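Local coordinates for hypothetical protein Atu2684 (Agrobacterium tumefaciens, PDB 2AXO) that is of unknown function but belongs to a thioredoxin-clan family and holds a CXXC disulfide, consistent with a thiol-disulfide redox role, at residues 148-154 against 250-256; 74-78 against 234-238; 156-161 against 225-230. All coordinates share one frame; numbering follows the deposited sequence.

Contact 1: residues 148-154 against 250-256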
loop_
_atom_site.group_PDB
_atom_site.type_symbol
_atom_site.label_atom_id
_atom_site.label_comp_id
_atom_site.label_asym_id
_atom_site.label_seq_id
_atom_site.Cartn_x
_atom_site.Cartn_y
_atom_site.Cartn_z
ATOM N N LEU A 148 3.167 21.182 -19.556
ATOM C CA LEU A 148 4.206 21.823 -18.763
ATOM C C LEU A 148 4.349 23.280 -19.229
ATOM O O LEU A 148 5.211 23.600 -20.046
ATOM C CB LEU A 148 5.518 21.056 -18.944
ATOM C CG LEU A 148 5.392 19.554 -18.642
ATOM C CD1 LEU A 148 6.729 18.862 -18.856
ATOM C CD2 LEU A 148 4.922 19.362 -17.198
ATOM N N ASN A 149 3.503 24.153 -18.687
ATOM C CA ASN A 149 3.476 25.567 -19.065
ATOM C C ASN A 149 4.512 26.482 -18.421
ATOM O O ASN A 149 4.747 27.591 -18.904
ATOM C CB ASN A 149 2.086 26.135 -18.788
ATOM C CG ASN A 149 1.024 25.513 -19.659
ATOM O OD1 ASN A 149 -0.159 25.572 -19.342
ATOM N ND2 ASN A 149 1.439 24.925 -20.777
ATOM N N VAL A 150 5.125 26.031 -17.335
ATOM C CA VAL A 150 6.128 26.838 -16.647
ATOM C C VAL A 150 7.522 26.319 -16.956
ATOM O O VAL A 150 7.824 25.150 -16.724
ATOM C CB VAL A 150 5.921 26.797 -15.121
ATOM C CG1 VAL A 150 6.910 27.727 -14.438
ATOM C CG2 VAL A 150 4.492 27.185 -14.777
ATOM N N PRO A 151 8.399 27.186 -17.484
ATOM C CA PRO A 151 9.750 26.737 -17.800
ATOM C C PRO A 151 10.561 26.394 -16.554
ATOM O O PRO A 151 10.517 27.108 -15.551
ATOM C CB PRO A 151 10.334 27.914 -18.585
ATOM C CG PRO A 151 9.616 29.092 -18.021
ATOM C CD PRO A 151 8.202 28.598 -17.858
ATOM N N VAL A 152 11.270 25.271 -16.623
ATOM C CA VAL A 152 12.113 24.812 -15.527
ATOM C C VAL A 152 13.428 24.372 -16.149
ATOM O O VAL A 152 13.440 23.612 -17.122
ATOM C CB VAL A 152 11.488 23.611 -14.769
ATOM C CG1 VAL A 152 12.424 23.170 -13.648
ATOM C CG2 VAL A 152 10.136 23.998 -14.189
ATOM N N SER A 153 14.529 24.873 -15.600
ATOM C CA SER A 153 15.868 24.549 -16.088
ATOM C C SER A 153 16.725 24.111 -14.911
ATOM O O SER A 153 16.533 24.577 -13.792
ATOM C CB SER A 153 16.526 25.776 -16.732
ATOM O OG SER A 153 15.775 26.263 -17.833
ATOM N N SER A 154 17.680 23.226 -15.168
ATOM C CA SER A 154 18.560 22.750 -14.111
ATOM C C SER A 154 19.952 22.504 -14.671
ATOM O O SER A 154 20.112 22.093 -15.820
ATOM C CB SER A 154 18.004 21.460 -13.503
ATOM O OG SER A 154 17.773 20.483 -14.510
ATOM N N ILE A 250 1.420 18.724 -12.213
ATOM C CA ILE A 250 2.802 19.165 -12.319
ATOM C C ILE A 250 2.756 20.133 -13.497
ATOM O O ILE A 250 2.402 19.738 -14.610
ATOM C CB ILE A 250 3.734 17.975 -12.628
ATOM C CG1 ILE A 250 3.691 16.985 -11.463
ATOM C CG2 ILE A 250 5.157 18.468 -12.880
ATOM C CD1 ILE A 250 4.412 15.669 -11.720
ATOM N N VAL A 251 3.093 21.396 -13.250
ATOM C CA VAL A 251 3.018 22.424 -14.289
ATOM C C VAL A 251 4.340 22.761 -14.971
ATOM O O VAL A 251 4.377 23.558 -15.915
ATOM C CB VAL A 251 2.403 23.724 -13.722
ATOM C CG1 VAL A 251 1.014 23.439 -13.163
ATOM C CG2 VAL A 251 3.295 24.303 -12.650
ATOM N N GLY A 252 5.419 22.143 -14.501
ATOM C CA GLY A 252 6.732 22.378 -15.076
ATOM C C GLY A 252 7.642 21.247 -14.654
ATOM O O GLY A 252 7.447 20.669 -13.585
ATOM N N ALA A 253 8.629 20.913 -15.479
ATOM C CA ALA A 253 9.530 19.829 -15.123
ATOM C C ALA A 253 10.820 19.848 -15.921
ATOM O O ALA A 253 10.875 20.362 -17.040
ATOM C CB ALA A 253 8.832 18.486 -15.304
ATOM N N SER A 254 11.853 19.262 -15.332
ATOM C CA SER A 254 13.155 19.205 -15.958
ATOM C C SER A 254 13.957 18.047 -15.397
ATOM O O SER A 254 13.737 17.613 -14.265
ATOM C CB SER A 254 13.907 20.512 -15.702
ATOM O OG SER A 254 15.260 20.430 -16.118
ATOM N N ILE A 255 14.880 17.539 -16.203
ATOM C CA ILE A 255 15.747 16.469 -15.753
ATOM C C ILE A 255 17.184 16.926 -15.886
ATOM O O ILE A 255 17.555 17.587 -16.850
ATOM C CB ILE A 255 15.573 15.171 -16.564
ATOM C CG1 ILE A 255 14.293 14.454 -16.122
ATOM C CG2 ILE A 255 16.790 14.253 -16.349
ATOM C CD1 ILE A 255 14.070 13.107 -16.782
ATOM N N LEU A 256 17.978 16.594 -14.881
ATOM C CA LEU A 256 19.388 16.925 -14.871
ATOM C C LEU A 256 20.101 15.597 -14.695
ATOM O O LEU A 256 19.898 14.914 -13.691
ATOM C CB LEU A 256 19.717 17.852 -13.694
ATOM C CG LEU A 256 21.201 18.178 -13.505
ATOM C CD1 LEU A 256 21.755 18.787 -14.789
ATOM C CD2 LEU A 256 21.385 19.146 -12.340
HETATM O O HOH W 1 8.638 22.768 -17.684
#
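V150 and V251 cross obliquely, and their CG2 methyls meet at 3.8 Å. V150 CG1 is anti to the backbone N (chi1 -176°), which puts CG2 on the side of V251. The backbone holds the same pair: V150 N donates to V251 O at 2.9 Å. The bond is nearly straight (167° at the hydrogen), with the donor tilted out of the carbonyl plane. L148 lies alongside the start of the other segment. Its CD2 rests on I250 O at 3.6 Å, and its CD1 meets the methyl of A253. G252 has no side chain, and V150 O approaches its CA to 3.4 Å. One water accepts from A253 N and donates to V150 O, so it bridges the two backbones. Beyond it, V152 sends CG2 onto the G252-A253 peptide, at 3.7 Å from G252 C, and CG1 onto CB of S254. At the far end the hydroxyls of S154 and S254 share a hydrogen bond of 3.0 Å. V251 N and G252 O both pair with L238 of strand 232-241. This is consistent with a classic beta bulge, with V251 O facing V150. Strands 152-154 and 250-256 run nearly parallel, at 17°. Each belongs to an outermost strand of its own antiparallel sheet, so the contact is an edge-to-edge junction of two sheets, joined by one direct backbone bond, one bridging water and side chains.

Contact 2: residues 74-78 against 234-238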
loop_
_atom_site.group_PDB
_atom_site.type_symbol
_atom_site.label_atom_id
_atom_site.label_comp_id
_atom_site.label_asym_id
_atom_site.label_seq_id
_atom_site.Cartn_x
_atom_site.Cartn_y
_atom_site.Cartn_z
ATOM N N VAL A 74 9.719 13.474 -19.192
ATOM C CA VAL A 74 10.501 13.369 -17.969
ATOM C C VAL A 74 9.982 12.064 -17.386
ATOM O O VAL A 74 8.843 12.002 -16.919
ATOM C CB VAL A 74 10.195 14.531 -16.997
ATOM C CG1 VAL A 74 10.751 14.215 -15.614
ATOM C CG2 VAL A 74 10.808 15.828 -17.528
ATOM N N GLY A 75 10.803 11.022 -17.444
ATOM C CA GLY A 75 10.389 9.723 -16.954
ATOM C C GLY A 75 11.028 9.314 -15.648
ATOM O O GLY A 75 12.232 9.461 -15.451
ATOM N N LEU A 76 10.202 8.786 -14.753
ATOM C CA LEU A 76 10.658 8.350 -13.444
ATOM C C LEU A 76 10.058 7.010 -13.077
ATOM O O LEU A 76 8.899 6.734 -13.381
ATOM C CB LEU A 76 10.245 9.365 -12.387
ATOM C CG LEU A 76 10.865 10.753 -12.531
ATOM C CD1 LEU A 76 10.100 11.727 -11.667
ATOM C CD2 LEU A 76 12.338 10.708 -12.133
ATOM N N SER A 77 10.852 6.185 -12.410
ATOM C CA SER A 77 10.387 4.884 -11.964
ATOM C C SER A 77 10.442 4.833 -10.436
ATOM O O SER A 77 11.498 5.049 -9.839
ATOM C CB SER A 77 11.264 3.778 -12.546
ATOM O OG SER A 77 10.850 2.520 -12.056
ATOM N N TYR A 78 9.295 4.573 -9.814
ATOM C CA TYR A 78 9.211 4.470 -8.360
ATOM C C TYR A 78 8.925 3.028 -7.955
ATOM O O TYR A 78 7.799 2.553 -8.106
ATOM C CB TYR A 78 8.082 5.335 -7.794
ATOM C CG TYR A 78 8.241 6.822 -7.995
ATOM C CD1 TYR A 78 7.844 7.428 -9.186
ATOM C CD2 TYR A 78 8.763 7.630 -6.985
ATOM C CE1 TYR A 78 7.964 8.802 -9.365
ATOM C CE2 TYR A 78 8.889 9.006 -7.155
ATOM C CZ TYR A 78 8.487 9.584 -8.345
ATOM O OH TYR A 78 8.611 10.940 -8.526
ATOM N N CYS A 234 18.417 13.571 -11.548
ATOM C CA CYS A 234 17.296 14.024 -10.758
ATOM C C CYS A 234 16.306 14.674 -11.702
ATOM O O CYS A 234 16.650 15.062 -12.821
ATOM C CB CYS A 234 17.751 15.017 -9.674
ATOM S SG CYS A 234 18.163 16.690 -10.226
ATOM N N ALA A 235 15.067 14.752 -11.251
ATOM C CA ALA A 235 14.012 15.373 -12.019
ATOM C C ALA A 235 13.461 16.456 -11.115
ATOM O O ALA A 235 13.241 16.215 -9.930
ATOM C CB ALA A 235 12.926 14.351 -12.342
ATOM N N VAL A 236 13.285 17.654 -11.660
ATOM C CA VAL A 236 12.719 18.754 -10.895
ATOM C C VAL A 236 11.267 18.810 -11.328
ATOM O O VAL A 236 10.972 18.919 -12.518
ATOM C CB VAL A 236 13.388 20.106 -11.231
ATOM C CG1 VAL A 236 12.652 21.242 -10.518
ATOM C CG2 VAL A 236 14.857 20.088 -10.800
ATOM N N LEU A 237 10.359 18.715 -10.368
ATOM C CA LEU A 237 8.941 18.741 -10.672
ATOM C C LEU A 237 8.302 19.936 -9.977
ATOM O O LEU A 237 8.359 20.042 -8.753
ATOM C CB LEU A 237 8.271 17.448 -10.190
ATOM C CG LEU A 237 8.872 16.120 -10.676
ATOM C CD1 LEU A 237 8.147 14.954 -10.021
ATOM C CD2 LEU A 237 8.777 16.020 -12.202
ATOM N N LEU A 238 7.723 20.853 -10.751
ATOM C CA LEU A 238 7.057 22.006 -10.146
ATOM C C LEU A 238 5.639 21.490 -9.954
ATOM O O LEU A 238 4.803 21.568 -10.857
ATOM C CB LEU A 238 7.074 23.208 -11.092
ATOM C CG LEU A 238 6.557 24.529 -10.502
ATOM C CD1 LEU A 238 7.395 24.943 -9.294
ATOM C CD2 LEU A 238 6.611 25.597 -11.577
#
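L76 and L237 have similar torsions: CG lies beside the backbone N in both (chi1 -64° and -54°), and CD1 is anti to CA in both. Their tips therefore reach toward each other, and L76 CD1 meets L237 CD1 at 4.1 Å. This is face-to-face packing of two beta sheets. Strand 74-79 pairs in parallel with strand 45-50, to which helix 58-70 connects it, as in the beta-alpha-beta unit of the thioredoxin fold. Strand 234-238 belongs to the antiparallel sheet that covers it. The two segments cross at 111°, with 8.4 Å between their axes, so side chains alone make the contact. The small methyl of A235 meets two larger groups. L76 brings both branches to it, CD2 at 3.7 Å and CD1 at 3.9 Å from A235 CB. V74 CG1 touches the same CB at 3.9 Å. V74 CG1 also faces L237 CD2 at 4.3 Å. All of these residues are buried, close to the centre of the chain. F179 and V203 extend the apolar surroundings of L76, and A253 and I255 those of V74. Y78 stacks on F49, and its hydroxyl has weak hydrogen bonds to E47 and R100, which satisfy this buried polar atom. The ring carries that hydroxyl toward the apolar contact, where Y78 OH stands 4.3 Å from L237 CD1.

Contact 3: residues 156-161 against 225-230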
loop_
_atom_site.group_PDB
_atom_site.type_symbol
_atom_site.label_atom_id
_atom_site.label_comp_id
_atom_site.label_asym_id
_atom_site.label_seq_id
_atom_site.Cartn_x
_atom_site.Cartn_y
_atom_site.Cartn_z
ATOM N N PHE A 156 24.477 22.113 -13.277
ATOM C CA PHE A 156 25.498 22.081 -12.240
ATOM C C PHE A 156 26.255 23.398 -12.305
ATOM O O PHE A 156 26.719 23.799 -13.375
ATOM C CB PHE A 156 26.488 20.945 -12.491
ATOM C CG PHE A 156 25.926 19.580 -12.245
ATOM C CD1 PHE A 156 25.669 19.145 -10.951
ATOM C CD2 PHE A 156 25.681 18.715 -13.308
ATOM C CE1 PHE A 156 25.180 17.863 -10.716
ATOM C CE2 PHE A 156 25.191 17.433 -13.087
ATOM C CZ PHE A 156 24.942 17.004 -11.790
ATOM N N ALA A 157 26.367 24.067 -11.161
ATOM C CA ALA A 157 27.079 25.336 -11.064
ATOM C C ALA A 157 28.440 25.079 -10.425
ATOM O O ALA A 157 28.819 25.732 -9.449
ATOM C CB ALA A 157 26.281 26.317 -10.220
ATOM N N GLY A 158 29.172 24.123 -10.984
ATOM C CA GLY A 158 30.477 23.781 -10.451
ATOM C C GLY A 158 30.348 22.744 -9.351
ATOM O O GLY A 158 30.414 21.540 -9.605
ATOM N N ASP A 159 30.154 23.213 -8.123
ATOM C CA ASP A 159 30.009 22.327 -6.975
ATOM C C ASP A 159 28.630 22.506 -6.344
ATOM O O ASP A 159 28.409 22.154 -5.183
ATOM C CB ASP A 159 31.100 22.628 -5.944
ATOM C CG ASP A 159 31.127 24.089 -5.537
ATOM O OD1 ASP A 159 32.035 24.479 -4.770
ATOM O OD2 ASP A 159 30.239 24.847 -5.980
ATOM N N GLU A 160 27.704 23.058 -7.121
ATOM C CA GLU A 160 26.344 23.285 -6.651
ATOM C C GLU A 160 25.350 22.983 -7.764
ATOM O O GLU A 160 25.734 22.834 -8.921
ATOM C CB GLU A 160 26.181 24.738 -6.214
ATOM C CG GLU A 160 27.237 25.215 -5.232
ATOM C CD GLU A 160 27.140 26.702 -4.969
ATOM O OE1 GLU A 160 26.130 27.138 -4.371
ATOM O OE2 GLU A 160 28.070 27.436 -5.371
ATOM N N VAL A 161 24.077 22.877 -7.406
ATOM C CA VAL A 161 23.030 22.625 -8.387
ATOM C C VAL A 161 22.134 23.854 -8.451
ATOM O O VAL A 161 21.685 24.367 -7.423
ATOM C CB VAL A 161 22.166 21.395 -8.019
ATOM C CG1 VAL A 161 20.946 21.324 -8.937
ATOM C CG2 VAL A 161 22.989 20.126 -8.153
ATOM N N VAL A 225 24.001 17.799 -2.659
ATOM C CA VAL A 225 23.012 17.496 -3.684
ATOM C C VAL A 225 23.724 17.101 -4.972
ATOM O O VAL A 225 23.317 16.162 -5.652
ATOM C CB VAL A 225 22.092 18.704 -3.944
ATOM C CG1 VAL A 225 21.149 18.408 -5.106
ATOM C CG2 VAL A 225 21.284 19.009 -2.689
ATOM N N VAL A 226 24.791 17.818 -5.299
ATOM C CA VAL A 226 25.560 17.513 -6.494
ATOM C C VAL A 226 25.963 16.043 -6.466
ATOM O O VAL A 226 25.816 15.330 -7.458
ATOM C CB VAL A 226 26.837 18.380 -6.573
ATOM C CG1 VAL A 226 27.691 17.947 -7.753
ATOM C CG2 VAL A 226 26.463 19.849 -6.697
ATOM N N ALA A 227 26.463 15.593 -5.319
ATOM C CA ALA A 227 26.886 14.208 -5.162
ATOM C C ALA A 227 25.739 13.238 -5.441
ATOM O O ALA A 227 25.938 12.199 -6.064
ATOM C CB ALA A 227 27.432 13.983 -3.751
ATOM N N LYS A 228 24.538 13.576 -4.981
ATOM C CA LYS A 228 23.392 12.705 -5.206
ATOM C C LYS A 228 22.990 12.657 -6.674
ATOM O O LYS A 228 22.727 11.585 -7.211
ATOM C CB LYS A 228 22.200 13.144 -4.348
ATOM C CG LYS A 228 22.484 13.093 -2.858
ATOM C CD LYS A 228 21.224 12.921 -2.038
ATOM C CE LYS A 228 20.269 14.081 -2.185
ATOM N NZ LYS A 228 19.005 13.773 -1.453
ATOM N N VAL A 229 22.942 13.811 -7.332
ATOM C CA VAL A 229 22.571 13.820 -8.739
ATOM C C VAL A 229 23.592 13.006 -9.539
ATOM O O VAL A 229 23.234 12.303 -10.485
ATOM C CB VAL A 229 22.504 15.262 -9.305
ATOM C CG1 VAL A 229 22.032 15.232 -10.745
ATOM C CG2 VAL A 229 21.562 16.117 -8.454
ATOM N N LYS A 230 24.861 13.087 -9.144
ATOM C CA LYS A 230 25.927 12.361 -9.824
ATOM C C LYS A 230 25.775 10.844 -9.760
ATOM O O LYS A 230 26.404 10.124 -10.532
ATOM C CB LYS A 230 27.285 12.776 -9.246
ATOM C CG LYS A 230 27.750 14.144 -9.699
ATOM C CD LYS A 230 28.075 14.142 -11.183
ATOM C CE LYS A 230 28.497 15.523 -11.656
ATOM N NZ LYS A 230 28.840 15.521 -13.107
#
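K230 NZ has two partners: the ring of F156 and the backbone carbonyl of G258. The first is a cation-pi contact, with NZ 4.5 Å from the ring centroid and 26° off the ring normal. The second is a hydrogen bond to the residue just after strand 247-257. The lysine chain bends at chi2 (-68°) and then runs extended over one face of the F156 ring. Its CE makes a CH-pi contact over the same face, displaced toward the rim, at 4.1 Å from the centroid. These two partners together probably restrain an otherwise mobile side chain. F156 also meets the helix. Its CZ lies 3.6 Å from V229 CG1, and the two side chains slide past each other in opposite directions. Its CE1 touches V226 CG1 at 3.9 Å.

The other branch of V226 fits against the loop backbone. CG2 is 3.4 Å from both D159 O and E160 CA. V161 places CG2 among three valines, touching V226 CG2 at 3.8 Å and V225 CG1 at 4.0 Å, with V229 a little farther off. L256 adds to this apolar group from strand 247-257, against F156, V161 and V229. The loop makes the turn between strands 152-156 and 161-165. The contact thus sets the end of a beta hairpin against the short helix 223-229. That helix follows the third strand of the hairpin's sheet and leads into strand 232-241 of the other antiparallel sheet, so this is a helix packed at a junction of two sheets.

From the N terminus, 74-78 opens contact 2, 148-154 opens contact 1 and 156-161 opens contact 3. The closing order is 225-230 for contact 3, 234-238 for contact 2 and 250-256 for contact 1. Contact 3 is therefore nested inside both long loops, while contacts 1 and 2 cross. Strands 232-241 and 247-257 are antiparallel neighbours, so contacts 1 and 2 share a sheet; S254 O and V236 N are probably hydrogen-bonded there. Contact 2 ties that sheet to the thioredoxin-like part, and contact 1 ties it to the three-stranded sheet. Contact 3 meets contact 1 at L256 and contact 2 at C234, which packs on V229 of helix 223-229.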